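Local coordinates for protein 3-keto-5-aminohexanoate cleavage enzyme (Ralstonia eutropha, PDB 3C6C) that probably acts as a metal-dependent beta-keto acid cleavage enzyme on a TIM-barrel scaffold, with 3-keto-5-aminohexanoate as the family's assigned substrate, at residues 104-116 with 155-167. Residues are numbered along the deposited sequence; the frame is centred on the assembly and turned at random.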
ATOM      1  N   CYS A 104     -14.628   0.050  29.302  1.00 20.15           N
ATOM      2  CA  CYS A 104     -15.971  -0.506  29.269  1.00 25.15           C
ATOM      3  C   CYS A 104     -16.008  -1.719  28.355  1.00 28.79           C
ATOM      4  O   CYS A 104     -17.031  -2.010  27.735  1.00 30.39           O
ATOM      5  CB  CYS A 104     -16.974   0.555  28.840  1.00 22.94           C
ATOM      6  SG  CYS A 104     -18.646   0.212  29.450  1.00 27.39           S
ATOM      7  N   GLY A 105     -14.853  -2.376  28.271  1.00 28.87           N
ATOM      8  CA  GLY A 105     -14.665  -3.619  27.501  1.00 30.93           C
ATOM      9  C   GLY A 105     -15.185  -4.837  28.245  1.00 33.92           C
ATOM     10  O   GLY A 105     -15.357  -5.939  27.714  1.00 35.38           O
ATOM     11  N   LEU A 106     -15.454  -4.575  29.503  1.00 34.78           N
ATOM     12  CA  LEU A 106     -15.974  -5.573  30.479  1.00 35.74           C
ATOM     13  C   LEU A 106     -17.341  -6.162  30.129  1.00 34.78           C
ATOM     14  O   LEU A 106     -18.143  -5.548  29.437  1.00 37.41           O
ATOM     15  CB  LEU A 106     -16.039  -4.929  31.872  1.00 36.80           C
ATOM     16  CG  LEU A 106     -16.832  -3.597  31.998  1.00 41.36           C
ATOM     17  CD1 LEU A 106     -18.288  -3.797  32.446  1.00 36.41           C
ATOM     18  CD2 LEU A 106     -16.085  -2.633  32.939  1.00 45.13           C
ATOM     19  N   GLY A 107     -17.549  -7.390  30.586  1.00 32.78           N
ATOM     20  CA  GLY A 107     -18.848  -8.081  30.482  1.00 33.56           C
ATOM     21  C   GLY A 107     -19.218  -8.651  29.121  1.00 31.67           C
ATOM     22  O   GLY A 107     -20.399  -8.740  28.769  1.00 32.98           O
ATOM     23  N   ALA A 108     -18.198  -8.997  28.349  1.00 29.31           N
ATOM     24  CA  ALA A 108     -18.363  -9.515  26.989  1.00 28.85           C
ATOM     25  C   ALA A 108     -17.592 -10.818  26.853  1.00 28.08           C
ATOM     26  O   ALA A 108     -17.235 -11.252  25.770  1.00 28.41           O
ATOM     27  CB  ALA A 108     -17.883  -8.493  25.934  1.00 27.57           C
ATOM     28  N   PHE A 109     -17.309 -11.403  28.002  1.00 26.58           N
ATOM     29  CA  PHE A 109     -16.408 -12.568  28.102  1.00 25.23           C
ATOM     30  C   PHE A 109     -17.155 -13.904  28.041  1.00 24.98           C
ATOM     31  O   PHE A 109     -17.846 -14.296  28.961  1.00 26.70           O
ATOM     32  CB  PHE A 109     -15.564 -12.442  29.377  1.00 24.31           C
ATOM     33  CG  PHE A 109     -14.625 -13.595  29.628  1.00 25.89           C
ATOM     34  CD1 PHE A 109     -13.456 -13.735  28.884  1.00 30.91           C
ATOM     35  CD2 PHE A 109     -14.888 -14.513  30.632  1.00 30.51           C
ATOM     36  CE1 PHE A 109     -12.588 -14.786  29.114  1.00 33.59           C
ATOM     37  CE2 PHE A 109     -14.016 -15.568  30.880  1.00 31.30           C
ATOM     38  CZ  PHE A 109     -12.868 -15.707  30.120  1.00 33.98           C
ATOM     39  N   LEU A 110     -17.013 -14.565  26.892  1.00 27.15           N
ATOM     40  CA  LEU A 110     -17.730 -15.814  26.578  1.00 24.87           C
ATOM     41  C   LEU A 110     -16.791 -16.992  26.445  1.00 24.93           C
ATOM     42  O   LEU A 110     -15.799 -16.960  25.714  1.00 26.66           O
ATOM     43  CB  LEU A 110     -18.550 -15.669  25.276  1.00 24.41           C
ATOM     44  CG  LEU A 110     -19.294 -16.915  24.793  1.00 22.36           C
ATOM     45  CD1 LEU A 110     -20.428 -17.280  25.775  1.00 23.20           C
ATOM     46  CD2 LEU A 110     -19.869 -16.700  23.399  1.00 21.72           C
ATOM     47  N   LEU A 111     -17.148 -18.040  27.172  1.00 24.71           N
ATOM     48  CA  LEU A 111     -16.429 -19.325  27.138  1.00 25.68           C
ATOM     49  C   LEU A 111     -17.402 -20.429  26.742  1.00 26.93           C
ATOM     50  O   LEU A 111     -18.079 -21.007  27.592  1.00 26.97           O
ATOM     51  CB  LEU A 111     -15.796 -19.662  28.497  1.00 27.60           C
ATOM     52  CG  LEU A 111     -14.612 -18.822  28.963  1.00 26.15           C
ATOM     53  CD1 LEU A 111     -14.330 -19.092  30.448  1.00 31.77           C
ATOM     54  CD2 LEU A 111     -13.362 -19.058  28.105  1.00 31.01           C
ATOM     55  N   PRO A 112     -17.509 -20.701  25.431  1.00 26.91           N
ATOM     56  CA  PRO A 112     -18.444 -21.746  25.009  1.00 26.68           C
ATOM     57  C   PRO A 112     -18.114 -23.110  25.614  1.00 25.57           C
ATOM     58  O   PRO A 112     -16.957 -23.513  25.691  1.00 25.55           O
ATOM     59  CB  PRO A 112     -18.292 -21.756  23.486  1.00 26.80           C
ATOM     60  CG  PRO A 112     -17.735 -20.411  23.142  1.00 25.14           C
ATOM     61  CD  PRO A 112     -16.866 -20.024  24.289  1.00 26.05           C
ATOM     62  N   ASP A 113     -19.166 -23.779  26.055  1.00 24.92           N
ATOM     63  CA  ASP A 113     -19.060 -25.137  26.628  1.00 26.07           C
ATOM     64  C   ASP A 113     -18.629 -26.130  25.538  1.00 25.88           C
ATOM     65  O   ASP A 113     -19.315 -26.310  24.521  1.00 26.25           O
ATOM     66  CB  ASP A 113     -20.393 -25.542  27.283  1.00 26.87           C
ATOM     67  CG  ASP A 113     -20.352 -26.913  27.950  1.00 29.43           C
ATOM     68  OD1 ASP A 113     -19.420 -27.708  27.686  1.00 28.54           O
ATOM     69  OD2 ASP A 113     -21.292 -27.199  28.734  1.00 34.28           O
ATOM     70  N   PRO A 114     -17.477 -26.784  25.721  1.00 26.77           N
ATOM     71  CA  PRO A 114     -17.054 -27.642  24.620  1.00 26.85           C
ATOM     72  C   PRO A 114     -17.998 -28.773  24.306  1.00 27.11           C
ATOM     73  O   PRO A 114     -17.929 -29.364  23.230  1.00 27.66           O
ATOM     74  CB  PRO A 114     -15.718 -28.217  25.109  1.00 27.44           C
ATOM     75  CG  PRO A 114     -15.704 -27.995  26.562  1.00 28.78           C
ATOM     76  CD  PRO A 114     -16.468 -26.732  26.787  1.00 27.57           C
ATOM     77  N   GLU A 115     -18.874 -29.080  25.257  1.00 29.68           N
ATOM     78  CA  GLU A 115     -19.769 -30.241  25.139  1.00 30.00           C
ATOM     79  C   GLU A 115     -20.991 -29.833  24.359  1.00 28.52           C
ATOM     80  O   GLU A 115     -21.734 -30.658  23.824  1.00 29.99           O
ATOM     81  CB  GLU A 115     -20.199 -30.778  26.519  1.00 30.47           C
ATOM     82  CG  GLU A 115     -19.053 -31.326  27.342  1.00 39.24           C
ATOM     83  CD  GLU A 115     -18.178 -32.285  26.560  1.00 47.77           C
ATOM     84  OE1 GLU A 115     -18.736 -33.159  25.858  1.00 54.50           O
ATOM     85  OE2 GLU A 115     -16.932 -32.155  26.647  1.00 57.93           O
ATOM     86  N   ASP A 116     -21.146 -28.522  24.303  1.00 27.87           N
ATOM     87  CA  ASP A 116     -22.263 -27.854  23.630  1.00 26.40           C
ATOM     88  C   ASP A 116     -22.051 -26.357  23.559  1.00 25.33           C
ATOM     89  O   ASP A 116     -22.383 -25.612  24.482  1.00 24.87           O
ATOM     90  CB  ASP A 116     -23.569 -28.134  24.359  1.00 27.85           C
ATOM     91  CG  ASP A 116     -24.768 -27.507  23.667  1.00 32.23           C
ATOM     92  OD1 ASP A 116     -24.589 -26.943  22.568  1.00 27.45           O
ATOM     93  OD2 ASP A 116     -25.887 -27.574  24.220  1.00 30.09           O
ATOM     94  N   GLU A 155      -5.617 -14.432  25.444  1.00 30.97           N
ATOM     95  CA  GLU A 155      -4.855 -13.727  26.482  1.00 32.87           C
ATOM     96  C   GLU A 155      -3.945 -14.737  27.155  1.00 34.07           C
ATOM     97  O   GLU A 155      -4.393 -15.600  27.912  1.00 33.66           O
ATOM     98  CB  GLU A 155      -5.769 -13.066  27.510  1.00 34.85           C
ATOM     99  CG  GLU A 155      -4.970 -12.286  28.587  1.00 39.73           C
ATOM    100  CD  GLU A 155      -5.848 -11.625  29.625  1.00 45.92           C
ATOM    101  OE1 GLU A 155      -6.402 -12.355  30.488  1.00 48.52           O
ATOM    102  OE2 GLU A 155      -5.955 -10.373  29.584  1.00 50.88           O
ATOM    103  N   GLY A 156      -2.672 -14.644  26.815  1.00 36.13           N
ATOM    104  CA  GLY A 156      -1.693 -15.628  27.237  1.00 38.05           C
ATOM    105  C   GLY A 156      -1.986 -16.964  26.599  1.00 38.54           C
ATOM    106  O   GLY A 156      -1.902 -17.120  25.387  1.00 39.56           O
ATOM    107  N   LYS A 157      -2.338 -17.921  27.440  1.00 39.57           N
ATOM    108  CA  LYS A 157      -2.612 -19.274  26.994  1.00 40.22           C
ATOM    109  C   LYS A 157      -4.119 -19.461  26.928  1.00 40.14           C
ATOM    110  O   LYS A 157      -4.610 -20.495  26.474  1.00 43.69           O
ATOM    111  CB  LYS A 157      -1.979 -20.304  27.943  1.00 40.69           C
ATOM    112  N   LEU A 158      -4.838 -18.435  27.370  1.00 38.15           N
ATOM    113  CA  LEU A 158      -6.317 -18.488  27.466  1.00 35.09           C
ATOM    114  C   LEU A 158      -7.027 -18.069  26.167  1.00 34.82           C
ATOM    115  O   LEU A 158      -6.920 -16.921  25.730  1.00 32.93           O
ATOM    116  CB  LEU A 158      -6.812 -17.616  28.613  1.00 34.99           C
ATOM    117  CG  LEU A 158      -8.324 -17.520  28.780  1.00 34.87           C
ATOM    118  CD1 LEU A 158      -8.945 -18.897  29.034  1.00 36.49           C
ATOM    119  CD2 LEU A 158      -8.625 -16.556  29.902  1.00 37.02           C
ATOM    120  N   GLU A 159      -7.751 -19.025  25.589  1.00 32.65           N
ATOM    121  CA  GLU A 159      -8.582 -18.786  24.386  1.00 31.31           C
ATOM    122  C   GLU A 159     -10.043 -18.588  24.751  1.00 30.23           C
ATOM    123  O   GLU A 159     -10.628 -19.345  25.515  1.00 29.93           O
ATOM    124  CB  GLU A 159      -8.400 -19.900  23.344  1.00 31.33           C
ATOM    125  CG  GLU A 159      -6.957 -19.966  22.836  1.00 31.10           C
ATOM    126  CD  GLU A 159      -6.792 -20.096  21.326  1.00 33.91           C
ATOM    127  OE1 GLU A 159      -7.468 -19.395  20.531  1.00 30.12           O
ATOM    128  OE2 GLU A 159      -5.917 -20.886  20.916  1.00 29.82           O
ATOM    129  N   PHE A 160     -10.618 -17.516  24.228  1.00 27.29           N
ATOM    130  CA  PHE A 160     -12.032 -17.211  24.481  1.00 27.75           C
ATOM    131  C   PHE A 160     -12.641 -16.446  23.327  1.00 27.04           C
ATOM    132  O   PHE A 160     -11.966 -16.124  22.345  1.00 24.55           O
ATOM    133  CB  PHE A 160     -12.191 -16.381  25.765  1.00 28.27           C
ATOM    134  CG  PHE A 160     -11.518 -15.028  25.702  1.00 29.87           C
ATOM    135  CD1 PHE A 160     -10.139 -14.915  25.831  1.00 26.85           C
ATOM    136  CD2 PHE A 160     -12.262 -13.871  25.497  1.00 25.98           C
ATOM    137  CE1 PHE A 160      -9.519 -13.686  25.769  1.00 30.24           C
ATOM    138  CE2 PHE A 160     -11.634 -12.630  25.408  1.00 28.48           C
ATOM    139  CZ  PHE A 160     -10.265 -12.541  25.552  1.00 28.57           C
ATOM    140  N   VAL A 161     -13.922 -16.140  23.521  1.00 27.10           N
ATOM    141  CA  VAL A 161     -14.704 -15.340  22.590  1.00 26.72           C
ATOM    142  C   VAL A 161     -15.162 -14.037  23.233  1.00 26.13           C
ATOM    143  O   VAL A 161     -15.727 -14.008  24.320  1.00 24.35           O
ATOM    144  CB  VAL A 161     -15.953 -16.094  22.040  1.00 27.28           C
ATOM    145  CG1 VAL A 161     -16.856 -15.125  21.249  1.00 27.86           C
ATOM    146  CG2 VAL A 161     -15.550 -17.280  21.163  1.00 25.09           C
ATOM    147  N   TYR A 162     -14.854 -12.949  22.537  1.00 25.17           N
ATOM    148  CA  TYR A 162     -15.374 -11.608  22.879  0.50 25.65           C
ATOM    149  C   TYR A 162     -16.695 -11.471  22.190  1.00 24.48           C
ATOM    150  O   TYR A 162     -16.758 -11.506  20.963  1.00 24.20           O
ATOM    151  CB  TYR A 162     -14.510 -10.437  22.351  0.50 27.83           C
ATOM    152  CG  TYR A 162     -13.544  -9.802  23.323  0.50 29.58           C
ATOM    153  CD1 TYR A 162     -13.749  -9.869  24.690  0.50 36.32           C
ATOM    154  CD2 TYR A 162     -12.445  -9.096  22.856  0.50 36.59           C
ATOM    155  CE1 TYR A 162     -12.861  -9.283  25.573  0.50 40.84           C
ATOM    156  CE2 TYR A 162     -11.545  -8.503  23.726  0.50 41.33           C
ATOM    157  CZ  TYR A 162     -11.760  -8.605  25.085  0.50 39.59           C
ATOM    158  OH  TYR A 162     -10.883  -8.030  25.962  0.50 34.55           O
ATOM    159  N   LEU A 163     -17.739 -11.312  22.982  1.00 24.96           N
ATOM    160  CA  LEU A 163     -19.120 -11.240  22.473  1.00 24.75           C
ATOM    161  C   LEU A 163     -19.772  -9.891  22.708  1.00 25.75           C
ATOM    162  O   LEU A 163     -20.290  -9.575  23.800  1.00 26.88           O
ATOM    163  CB  LEU A 163     -19.983 -12.367  23.070  1.00 25.09           C
ATOM    164  CG  LEU A 163     -21.400 -12.469  22.507  1.00 26.56           C
ATOM    165  CD1 LEU A 163     -21.355 -12.986  21.082  1.00 24.51           C
ATOM    166  CD2 LEU A 163     -22.278 -13.355  23.411  1.00 22.65           C
ATOM    167  N   ASN A 164     -19.680  -9.094  21.659  1.00 23.49           N
ATOM    168  CA  ASN A 164     -20.312  -7.781  21.599  0.50 23.25           C
ATOM    169  C   ASN A 164     -21.171  -7.653  20.347  1.00 23.93           C
ATOM    170  O   ASN A 164     -20.698  -7.240  19.283  1.00 22.13           O
ATOM    171  CB  ASN A 164     -19.245  -6.686  21.629  0.50 22.09           C
ATOM    172  CG  ASN A 164     -18.477  -6.665  22.932  0.50 24.70           C
ATOM    173  OD1 ASN A 164     -18.994  -6.259  23.973  0.50 22.43           O
ATOM    174  ND2 ASN A 164     -17.239  -7.101  22.877  0.50 16.51           N
ATOM    175  N   THR A 165     -22.439  -8.019  20.498  1.00 23.13           N
ATOM    176  CA  THR A 165     -23.394  -8.018  19.388  1.00 23.53           C
ATOM    177  C   THR A 165     -23.598  -6.589  18.940  1.00 24.42           C
ATOM    178  O   THR A 165     -23.450  -5.660  19.719  1.00 22.94           O
ATOM    179  CB  THR A 165     -24.758  -8.635  19.791  1.00 25.16           C
ATOM    180  OG1 THR A 165     -25.324  -7.845  20.841  1.00 25.71           O
ATOM    181  CG2 THR A 165     -24.598 -10.080  20.292  1.00 22.66           C
ATOM    182  N   THR A 166     -23.908  -6.413  17.670  1.00 23.93           N
ATOM    183  CA  THR A 166     -24.108  -5.065  17.134  1.00 24.25           C
ATOM    184  C   THR A 166     -25.295  -4.410  17.864  1.00 23.90           C
ATOM    185  O   THR A 166     -25.382  -3.185  18.023  1.00 20.86           O
ATOM    186  CB  THR A 166     -24.295  -5.075  15.597  1.00 25.50           C
ATOM    187  OG1 THR A 166     -25.363  -5.966  15.245  1.00 23.40           O
ATOM    188  CG2 THR A 166     -22.973  -5.510  14.883  1.00 24.08           C
ATOM    189  N   ARG A 167     -26.183  -5.266  18.352  1.00 24.38           N
ATOM    190  CA  ARG A 167     -27.374  -4.819  19.090  1.00 21.85           C
ATOM    191  C   ARG A 167     -26.952  -4.186  20.418  1.00 21.83           C
ATOM    192  O   ARG A 167     -27.371  -3.079  20.812  1.00 21.45           O
ATOM    193  CB  ARG A 167     -28.288  -6.023  19.352  1.00 23.83           C
ATOM    194  CG  ARG A 167     -29.547  -5.723  20.128  1.00 24.49           C
ATOM    195  CD  ARG A 167     -30.425  -6.989  20.245  1.00 25.46           C
ATOM    196  NE  ARG A 167     -29.712  -8.077  20.913  1.00 19.87           N
ATOM    197  CZ  ARG A 167     -29.822  -9.363  20.597  1.00 27.84           C
ATOM    198  NH1 ARG A 167     -30.618  -9.738  19.606  1.00 26.57           N
ATOM    199  NH2 ARG A 167     -29.112 -10.274  21.254  1.00 26.54           N
TER
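Phe109 and Phe160 meet through contrasting first torsions: CG of Phe109 extends anti to its backbone N (chi1 178°), whereas CG of Phe160 sits between backbone N and carbonyl carbon (chi1 63°). Phe109 CE1 thereby lies over one face of the Phe160 ring, 3.6 Å from Phe160 CG. With the planes inclined at 49°, the rings meet obliquely. Leu111 CD2 adds to this patch, reaching Phe160 CB at 3.7 Å.

Backbone pairing sets the register. Leu110 and Val161 form an antiparallel hydrogen-bonded pair, Leu110 N to Val161 O at 2.9 Å and Val161 N to Leu110 O at 3.0 Å; Phe109 and Tyr162 form the adjacent non-hydrogen-bonded pair. A further bond, Leu163 N to Ala108 O (2.8 Å), is almost straight. These are the two central strands of a four-stranded antiparallel sheet, separate from the TIM-barrel strands, and Ala108 and Phe109 make a classic beta bulge opposite Asp125.

On the sheet face opposite Phe109 and Tyr162, Leu110 and Val161 run side by side, with Leu110 CD2 4.0 Å from Val161 CG1 and also touching Leu163. Just before helix 166-179, the Asn164 amide, in the conformer given, abuts Ala108 CB; Arg132 NH1 and the Thr149 carbonyl O hold its OD1 and ND2, respectively. Tyr162, in the conformer given, meets Ala108 O at its ring edge and has its side chain about 7 Å from the bound nickel ion.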